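Local coordinates for protein pumilio homolog 23 (Arabidopsis thaliana, PDB 5WZJ) that binds RNA sequence-specifically through its pumilio repeats, recognising 18S rRNA, and probably regulates translation and mRNA stability, at residues F306-V319 and I342-L354. Residues are numbered along the deposited sequence; the frame is centred on the assembly and turned at random.
Sequences FNKVFKNSLFELSV and IMWEELAPRFKDL
The Arg350 guanidinium lies tilted over one face of the Phe315 ring, with Arg350 CZ 3.9 Å from the ring centroid, a cation-pi geometry. Ring and guanidinium planes are 37° apart. Arg350 bends at chi2 and chi3, which folds its chain back across the ring, and its CG adds a CH-pi contact over the same face. Val319 CG1 lies over the opposite face, toward the rim, while Leu347 CD2 and Asp353 CB lie at the ring edge. The carboxylate of Glu346 grips the start of helix 314-318. Its OE2 accepts from Asn312 N at 2.7 Å, on the syn side and somewhat out of the carboxylate plane. Its OE1 takes Leu314 N at 3.0 Å, nearly along the C-O axis. The N-H...O angle of this second bond is 155°. One water donates to Glu346 OE1 and accepts from Phe315 N, so two successive amides of the helix's first turn are served, directly or through water. Without its carboxylate, as with an alanine here, the amides of Asn312 and Leu314 would probably lose their shared acceptor group and the turn before the helix would be less firmly held. These helices belong to the pumilio superhelix, whose repeats pack side by side into a half donut; here the axes of 314-318 and 342-347 approach to 9.8 Å. Leu314 CD1 packs 3.9 Å from Met343 CG. Met343 also meets the Phe306 ring at its edge, a Met-aromatic contact, and Ile342 CG2 lies 4.0 Å from Phe306 CZ.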
loop_
_atom_site.group_PDB
_atom_site.type_symbol
_atom_site.label_atom_id
_atom_site.label_comp_id
_atom_site.label_asym_id
_atom_site.label_seq_id
_atom_site.Cartn_x
_atom_site.Cartn_y
_atom_site.Cartn_z
ATOM N N PHE A 306 -8.562 -16.451 14.140
ATOM C CA PHE A 306 -8.923 -15.565 15.246
ATOM C C PHE A 306 -9.079 -16.345 16.547
ATOM O O PHE A 306 -8.489 -15.996 17.578
ATOM C CB PHE A 306 -10.217 -14.815 14.897
ATOM C CG PHE A 306 -10.630 -13.784 15.917
ATOM C CD1 PHE A 306 -11.251 -14.159 17.097
ATOM C CD2 PHE A 306 -10.429 -12.436 15.670
ATOM C CE1 PHE A 306 -11.635 -13.205 18.033
ATOM C CE2 PHE A 306 -10.794 -11.477 16.597
ATOM C CZ PHE A 306 -11.412 -11.861 17.778
ATOM N N ASN A 307 -9.838 -17.438 16.506
ATOM C CA ASN A 307 -10.139 -18.188 17.726
ATOM C C ASN A 307 -8.941 -18.988 18.230
ATOM O O ASN A 307 -8.637 -18.975 19.429
ATOM C CB ASN A 307 -11.332 -19.103 17.480
ATOM C CG ASN A 307 -12.634 -18.325 17.356
ATOM O OD1 ASN A 307 -12.864 -17.355 18.085
ATOM N ND2 ASN A 307 -13.483 -18.740 16.426
ATOM N N LYS A 308 -8.254 -19.711 17.342
ATOM C CA LYS A 308 -7.254 -20.671 17.802
ATOM C C LYS A 308 -5.860 -20.076 17.953
ATOM O O LYS A 308 -5.058 -20.611 18.720
ATOM C CB LYS A 308 -7.183 -21.873 16.847
ATOM C CG LYS A 308 -8.534 -22.537 16.598
ATOM C CD LYS A 308 -9.162 -23.094 17.882
ATOM C CE LYS A 308 -10.505 -23.802 17.583
ATOM N NZ LYS A 308 -10.313 -24.973 16.649
ATOM N N VAL A 309 -5.535 -19.004 17.246
ATOM C CA VAL A 309 -4.192 -18.448 17.252
ATOM C C VAL A 309 -4.124 -17.148 18.051
ATOM O O VAL A 309 -3.297 -17.010 18.953
ATOM C CB VAL A 309 -3.674 -18.250 15.809
ATOM C CG1 VAL A 309 -2.413 -17.405 15.806
ATOM C CG2 VAL A 309 -3.423 -19.613 15.153
ATOM N N PHE A 310 -4.999 -16.191 17.744
ATOM C CA PHE A 310 -4.812 -14.819 18.212
ATOM C C PHE A 310 -5.554 -14.507 19.507
ATOM O O PHE A 310 -5.041 -13.748 20.333
ATOM C CB PHE A 310 -5.248 -13.834 17.123
ATOM C CG PHE A 310 -4.374 -13.882 15.916
ATOM C CD1 PHE A 310 -3.124 -13.273 15.936
ATOM C CD2 PHE A 310 -4.767 -14.581 14.784
ATOM C CE1 PHE A 310 -2.283 -13.344 14.838
ATOM C CE2 PHE A 310 -3.936 -14.635 13.666
ATOM C CZ PHE A 310 -2.695 -14.028 13.699
ATOM N N LYS A 311 -6.752 -15.054 19.688
ATOM C CA LYS A 311 -7.556 -14.711 20.853
ATOM C C LYS A 311 -6.779 -15.006 22.133
ATOM O O LYS A 311 -6.100 -16.030 22.241
ATOM C CB LYS A 311 -8.880 -15.482 20.827
ATOM C CG LYS A 311 -9.892 -15.048 21.917
ATOM C CD LYS A 311 -11.103 -15.986 21.983
ATOM C CE LYS A 311 -11.984 -15.676 23.205
ATOM N NZ LYS A 311 -13.221 -16.510 23.248
ATOM N N ASN A 312 -6.837 -14.070 23.081
ATOM C CA ASN A 312 -6.138 -14.059 24.366
ATOM C C ASN A 312 -4.667 -13.648 24.254
ATOM O O ASN A 312 -4.017 -13.481 25.284
ATOM C CB ASN A 312 -6.220 -15.404 25.114
ATOM C CG ASN A 312 -7.650 -15.831 25.354
ATOM O OD1 ASN A 312 -8.474 -15.030 25.772
ATOM N ND2 ASN A 312 -7.960 -17.079 25.050
ATOM N N SER A 313 -4.121 -13.449 23.053
ATOM C CA SER A 313 -2.751 -12.970 22.906
ATOM C C SER A 313 -2.676 -11.598 22.245
ATOM O O SER A 313 -1.586 -11.169 21.848
ATOM C CB SER A 313 -1.917 -13.979 22.106
ATOM O OG SER A 313 -1.876 -15.248 22.749
ATOM N N LEU A 314 -3.799 -10.893 22.121
ATOM C CA LEU A 314 -3.835 -9.718 21.252
ATOM C C LEU A 314 -2.891 -8.623 21.738
ATOM O O LEU A 314 -2.183 -8.001 20.935
ATOM C CB LEU A 314 -5.266 -9.186 21.151
ATOM C CG LEU A 314 -6.287 -10.100 20.462
ATOM C CD1 LEU A 314 -7.630 -9.381 20.312
ATOM C CD2 LEU A 314 -5.755 -10.567 19.089
ATOM N N PHE A 315 -2.864 -8.365 23.047
ATOM C CA PHE A 315 -2.040 -7.260 23.524
ATOM C C PHE A 315 -0.563 -7.612 23.453
ATOM O O PHE A 315 0.254 -6.782 23.035
ATOM C CB PHE A 315 -2.426 -6.846 24.949
ATOM C CG PHE A 315 -1.554 -5.747 25.497
ATOM C CD1 PHE A 315 -1.605 -4.480 24.951
ATOM C CD2 PHE A 315 -0.642 -6.001 26.507
ATOM C CE1 PHE A 315 -0.784 -3.469 25.416
ATOM C CE2 PHE A 315 0.182 -4.990 26.986
ATOM C CZ PHE A 315 0.102 -3.719 26.441
ATOM N N GLU A 316 -0.200 -8.841 23.838
ATOM C CA GLU A 316 1.201 -9.253 23.744
ATOM C C GLU A 316 1.721 -9.111 22.319
ATOM O O GLU A 316 2.844 -8.634 22.103
ATOM C CB GLU A 316 1.380 -10.695 24.222
ATOM C CG GLU A 316 2.834 -11.158 24.134
ATOM C CD GLU A 316 3.015 -12.645 24.406
ATOM O OE1 GLU A 316 2.102 -13.269 24.993
ATOM O OE2 GLU A 316 4.076 -13.191 24.021
ATOM N N LEU A 317 0.915 -9.513 21.329
ATOM C CA LEU A 317 1.348 -9.397 19.939
ATOM C C LEU A 317 1.364 -7.940 19.476
ATOM O O LEU A 317 2.204 -7.555 18.648
ATOM C CB LEU A 317 0.448 -10.260 19.044
ATOM C CG LEU A 317 0.555 -11.773 19.303
ATOM C CD1 LEU A 317 -0.517 -12.546 18.550
ATOM C CD2 LEU A 317 1.950 -12.324 18.960
ATOM N N SER A 318 0.487 -7.108 20.037
ATOM C CA SER A 318 0.425 -5.697 19.665
ATOM C C SER A 318 1.622 -4.897 20.159
ATOM O O SER A 318 1.895 -3.824 19.614
ATOM C CB SER A 318 -0.860 -5.069 20.196
ATOM O OG SER A 318 -1.991 -5.660 19.591
ATOM N N VAL A 319 2.347 -5.372 21.178
ATOM C CA VAL A 319 3.531 -4.640 21.619
ATOM C C VAL A 319 4.794 -5.124 20.933
ATOM O O VAL A 319 5.866 -4.533 21.134
ATOM C CB VAL A 319 3.709 -4.698 23.152
ATOM C CG1 VAL A 319 2.489 -4.122 23.838
ATOM C CG2 VAL A 319 3.975 -6.116 23.628
ATOM N N ILE A 342 -14.442 -9.028 21.618
ATOM C CA ILE A 342 -13.230 -9.662 22.134
ATOM C C ILE A 342 -12.028 -8.752 21.919
ATOM O O ILE A 342 -11.193 -8.577 22.815
ATOM C CB ILE A 342 -13.033 -11.046 21.489
ATOM C CG1 ILE A 342 -14.058 -12.029 22.054
ATOM C CG2 ILE A 342 -11.626 -11.549 21.723
ATOM C CD1 ILE A 342 -14.291 -13.242 21.187
ATOM N N MET A 343 -11.938 -8.128 20.746
ATOM C CA MET A 343 -10.805 -7.246 20.495
ATOM C C MET A 343 -10.844 -6.030 21.414
ATOM O O MET A 343 -9.802 -5.581 21.902
ATOM C CB MET A 343 -10.782 -6.824 19.026
ATOM C CG MET A 343 -10.541 -7.998 18.061
ATOM S SD MET A 343 -10.354 -7.433 16.367
ATOM C CE MET A 343 -11.922 -6.599 16.098
ATOM N N TRP A 344 -12.033 -5.487 21.673
ATOM C CA TRP A 344 -12.106 -4.310 22.532
ATOM C C TRP A 344 -11.694 -4.647 23.959
ATOM O O TRP A 344 -10.961 -3.883 24.594
ATOM C CB TRP A 344 -13.515 -3.714 22.497
ATOM C CG TRP A 344 -13.615 -2.391 23.185
ATOM C CD1 TRP A 344 -13.281 -1.166 22.677
ATOM C CD2 TRP A 344 -14.088 -2.160 24.510
ATOM N NE1 TRP A 344 -13.517 -0.183 23.614
ATOM C CE2 TRP A 344 -14.010 -0.772 24.750
ATOM C CE3 TRP A 344 -14.566 -2.995 25.522
ATOM C CZ2 TRP A 344 -14.393 -0.205 25.957
ATOM C CZ3 TRP A 344 -14.946 -2.434 26.713
ATOM C CH2 TRP A 344 -14.859 -1.050 26.927
ATOM N N GLU A 345 -12.122 -5.803 24.468
ATOM C CA GLU A 345 -11.772 -6.182 25.833
ATOM C C GLU A 345 -10.266 -6.376 26.000
ATOM O O GLU A 345 -9.693 -5.981 27.024
ATOM C CB GLU A 345 -12.517 -7.452 26.236
ATOM C CG GLU A 345 -14.003 -7.247 26.483
ATOM C CD GLU A 345 -14.753 -8.561 26.659
ATOM O OE1 GLU A 345 -14.093 -9.603 26.882
ATOM O OE2 GLU A 345 -16.001 -8.553 26.565
ATOM N N GLU A 346 -9.601 -6.985 25.012
ATOM C CA GLU A 346 -8.181 -7.273 25.187
ATOM C C GLU A 346 -7.314 -6.032 25.004
ATOM O O GLU A 346 -6.237 -5.946 25.609
ATOM C CB GLU A 346 -7.723 -8.375 24.219
ATOM C CG GLU A 346 -8.377 -9.755 24.422
ATOM C CD GLU A 346 -7.620 -10.883 23.699
ATOM O OE1 GLU A 346 -6.372 -10.831 23.665
ATOM O OE2 GLU A 346 -8.265 -11.818 23.158
ATOM N N LEU A 347 -7.746 -5.076 24.184
ATOM C CA LEU A 347 -6.879 -3.987 23.729
ATOM C C LEU A 347 -7.281 -2.599 24.216
ATOM O O LEU A 347 -6.402 -1.758 24.455
ATOM C CB LEU A 347 -6.834 -3.963 22.193
ATOM C CG LEU A 347 -6.227 -5.189 21.513
ATOM C CD1 LEU A 347 -6.447 -5.120 20.008
ATOM C CD2 LEU A 347 -4.750 -5.291 21.851
ATOM N N ALA A 348 -8.577 -2.306 24.308
ATOM C CA ALA A 348 -8.993 -0.952 24.672
ATOM C C ALA A 348 -8.463 -0.497 26.028
ATOM O O ALA A 348 -7.983 0.647 26.110
ATOM C CB ALA A 348 -10.522 -0.833 24.622
ATOM N N PRO A 349 -8.481 -1.313 27.106
ATOM C CA PRO A 349 -7.850 -0.884 28.366
ATOM C C PRO A 349 -6.384 -0.495 28.225
ATOM O O PRO A 349 -5.827 0.147 29.120
ATOM C CB PRO A 349 -7.980 -2.118 29.268
ATOM C CG PRO A 349 -9.103 -2.896 28.700
ATOM C CD PRO A 349 -9.099 -2.649 27.231
ATOM N N ARG A 350 -5.741 -0.892 27.123
ATOM C CA ARG A 350 -4.313 -0.664 26.929
ATOM C C ARG A 350 -4.025 0.296 25.784
ATOM O O ARG A 350 -2.912 0.288 25.245
ATOM C CB ARG A 350 -3.597 -1.992 26.684
ATOM C CG ARG A 350 -3.968 -3.086 27.657
ATOM C CD ARG A 350 -3.413 -2.795 29.038
ATOM N NE ARG A 350 -2.215 -3.577 29.325
ATOM C CZ ARG A 350 -2.213 -4.892 29.541
ATOM N NH1 ARG A 350 -3.345 -5.589 29.480
ATOM N NH2 ARG A 350 -1.075 -5.514 29.811
ATOM N N PHE A 351 -5.012 1.107 25.388
ATOM C CA PHE A 351 -4.780 2.120 24.362
ATOM C C PHE A 351 -3.606 3.009 24.735
ATOM O O PHE A 351 -2.788 3.369 23.882
ATOM C CB PHE A 351 -6.027 2.982 24.165
ATOM C CG PHE A 351 -6.962 2.496 23.093
ATOM C CD1 PHE A 351 -6.821 1.240 22.529
ATOM C CD2 PHE A 351 -7.982 3.321 22.639
ATOM C CE1 PHE A 351 -7.692 0.811 21.545
ATOM C CE2 PHE A 351 -8.856 2.898 21.655
ATOM C CZ PHE A 351 -8.713 1.639 21.109
ATOM N N LYS A 352 -3.514 3.382 26.013
ATOM C CA LYS A 352 -2.443 4.276 26.440
ATOM C C LYS A 352 -1.085 3.618 26.243
ATOM O O LYS A 352 -0.172 4.218 25.664
ATOM C CB LYS A 352 -2.641 4.672 27.906
ATOM C CG LYS A 352 -1.654 5.727 28.411
ATOM C CD LYS A 352 -1.769 5.921 29.932
ATOM C CE LYS A 352 -1.308 7.309 30.365
ATOM N NZ LYS A 352 -0.044 7.730 29.695
ATOM N N ASP A 353 -0.937 2.384 26.733
ATOM C CA ASP A 353 0.284 1.612 26.511
ATOM C C ASP A 353 0.652 1.584 25.035
ATOM O O ASP A 353 1.797 1.856 24.658
ATOM C CB ASP A 353 0.100 0.184 27.017
ATOM C CG ASP A 353 -0.433 0.126 28.432
ATOM O OD1 ASP A 353 -1.643 0.365 28.635
ATOM O OD2 ASP A 353 0.361 -0.181 29.334
ATOM N N LEU A 354 -0.322 1.255 24.184
ATOM C CA LEU A 354 -0.042 1.130 22.759
ATOM C C LEU A 354 0.465 2.445 22.180
ATOM O O LEU A 354 1.442 2.459 21.422
ATOM C CB LEU A 354 -1.296 0.651 22.025
ATOM C CG LEU A 354 -1.735 -0.792 22.320
ATOM C CD1 LEU A 354 -3.089 -1.097 21.689
ATOM C CD2 LEU A 354 -0.697 -1.783 21.822
HETATM O O HOH W 1 -4.423 -9.760 25.208
#